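Local coordinates for putative thiol-disulfide oxidoreductase (Bacteroides vulgatus, PDB 4GRF), which probably acts as a thiol-disulfide oxidoreductase through its C-terminal thioredoxin domain, the part crystallised here with bound glutathione, at residues P10-I15 with T64-S69. Residues are numbered along the deposited sequence; the frame is centred on the assembly and turned at random.
Sequences PAITGI and TIYGVS. With SO4 (sulfate ion), chain E.
With CG anti to the backbone N (chi1 -178°), the ring of Tyr66 reaches out from its strand to Ile12, whose CG2, likewise anti to its own N, lies against the ring edge, near the ring plane. The contact joins two parts of a thioredoxin fold: strand 63-69 of the mixed central sheet and the chain entering the small antiparallel pair 13-15 with 21-23. Ile12 CG2 meets Tyr66 CE2 at 3.9 Å, and the two side chains run past each other in opposite directions. The same methyl lies 4.1 Å from Val68 CG1, so one branch of Ile12 bridges two residues of the strand. No hydrogen bond crosses between the segments; Tyr66 OH is instead hydrogen-bonded to Val22 O in the partner strand of 13-15, while Phe27 meets the tyrosine ring. A leucine in place of Tyr66 would probably leave Val22 O without this hydroxyl partner and open a gap beside Ile12 CG2. At the far end of the strand, Thr64 OG1 donates a 2.6 Å hydrogen bond to O2 of a sulfate ion that probably came from the crystallisation medium. Beside Gly14, the hydroxyl tip of Tyr66 comes close to the backbone, with OH 3.9 Å from Gly14 N and 3.4 Å from Ile12 O.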
# COMPACT_ATOMS: atom_id res chain seq x y z
N PRO A 10 -8.45 -0.94 9.11
CA PRO A 10 -9.70 -1.41 8.53
C PRO A 10 -9.55 -2.31 7.31
O PRO A 10 -8.51 -2.30 6.61
CB PRO A 10 -10.42 -0.11 8.16
CG PRO A 10 -9.87 0.90 9.08
CD PRO A 10 -8.43 0.53 9.24
N ALA A 11 -10.57 -3.12 7.07
CA ALA A 11 -10.55 -4.05 5.96
C ALA A 11 -10.37 -3.33 4.61
O ALA A 11 -10.87 -2.23 4.39
CB ALA A 11 -11.81 -4.90 5.97
N ILE A 12 -9.64 -4.00 3.71
CA ILE A 12 -9.47 -3.56 2.34
C ILE A 12 -9.50 -4.80 1.45
O ILE A 12 -8.81 -5.80 1.75
CB ILE A 12 -8.11 -2.86 2.09
CG1 ILE A 12 -7.82 -1.72 3.07
CG2 ILE A 12 -8.03 -2.32 0.66
CD1 ILE A 12 -6.40 -1.20 2.94
N THR A 13 -10.27 -4.75 0.36
CA THR A 13 -10.21 -5.76 -0.67
C THR A 13 -10.24 -5.07 -2.02
O THR A 13 -10.99 -4.10 -2.19
CB THR A 13 -11.40 -6.74 -0.61
OG1 THR A 13 -11.55 -7.24 0.72
CG2 THR A 13 -11.16 -7.91 -1.54
N GLY A 14 -9.42 -5.54 -2.93
CA GLY A 14 -9.45 -5.09 -4.32
C GLY A 14 -9.11 -6.26 -5.22
O GLY A 14 -8.83 -7.37 -4.75
N ILE A 15 -9.14 -6.01 -6.54
CA ILE A 15 -8.79 -7.01 -7.53
C ILE A 15 -7.35 -6.80 -8.01
O ILE A 15 -6.96 -5.68 -8.35
CB ILE A 15 -9.78 -6.96 -8.73
CG1 ILE A 15 -11.23 -6.99 -8.25
CG2 ILE A 15 -9.48 -8.08 -9.72
CD1 ILE A 15 -11.60 -8.20 -7.41
N THR A 64 5.75 -7.45 3.10
CA THR A 64 5.35 -7.19 1.73
C THR A 64 4.77 -5.77 1.56
O THR A 64 4.63 -5.01 2.52
CB THR A 64 4.37 -8.26 1.20
OG1 THR A 64 4.26 -8.14 -0.22
CG2 THR A 64 3.00 -8.17 1.86
N ILE A 65 4.50 -5.41 0.31
CA ILE A 65 3.82 -4.17 0.01
C ILE A 65 2.50 -4.50 -0.65
O ILE A 65 2.41 -5.37 -1.55
CB ILE A 65 4.66 -3.25 -0.91
CG1 ILE A 65 6.04 -2.95 -0.27
CG2 ILE A 65 3.88 -1.97 -1.24
CD1 ILE A 65 6.98 -2.11 -1.12
N TYR A 66 1.46 -3.82 -0.17
CA TYR A 66 0.10 -3.95 -0.68
C TYR A 66 -0.31 -2.58 -1.24
O TYR A 66 -0.54 -1.61 -0.50
CB TYR A 66 -0.82 -4.38 0.46
CG TYR A 66 -2.29 -4.62 0.14
CD1 TYR A 66 -2.70 -5.57 -0.79
CD2 TYR A 66 -3.28 -3.96 0.86
CE1 TYR A 66 -4.04 -5.82 -1.03
CE2 TYR A 66 -4.62 -4.18 0.62
CZ TYR A 66 -5.00 -5.12 -0.31
OH TYR A 66 -6.34 -5.34 -0.53
N GLY A 67 -0.33 -2.48 -2.57
CA GLY A 67 -0.71 -1.23 -3.20
C GLY A 67 -2.19 -1.21 -3.50
O GLY A 67 -2.76 -2.19 -4.01
N VAL A 68 -2.82 -0.08 -3.15
CA VAL A 68 -4.26 0.09 -3.23
C VAL A 68 -4.58 1.31 -4.05
O VAL A 68 -4.33 2.43 -3.62
CB VAL A 68 -4.88 0.22 -1.83
CG1 VAL A 68 -6.39 0.35 -1.92
CG2 VAL A 68 -4.47 -0.95 -0.96
N SER A 69 -5.09 1.10 -5.28
CA SER A 69 -5.40 2.22 -6.16
C SER A 69 -6.87 2.57 -6.18
O SER A 69 -7.74 1.70 -6.14
CB SER A 69 -4.95 1.95 -7.60
OG SER A 69 -5.38 2.97 -8.49
S SO4 E . 4.61 -11.43 -1.70
O1 SO4 E . 5.25 -12.58 -1.03
O2 SO4 E . 5.37 -10.19 -1.36
O3 SO4 E . 4.62 -11.63 -3.17
O4 SO4 E . 3.20 -11.34 -1.25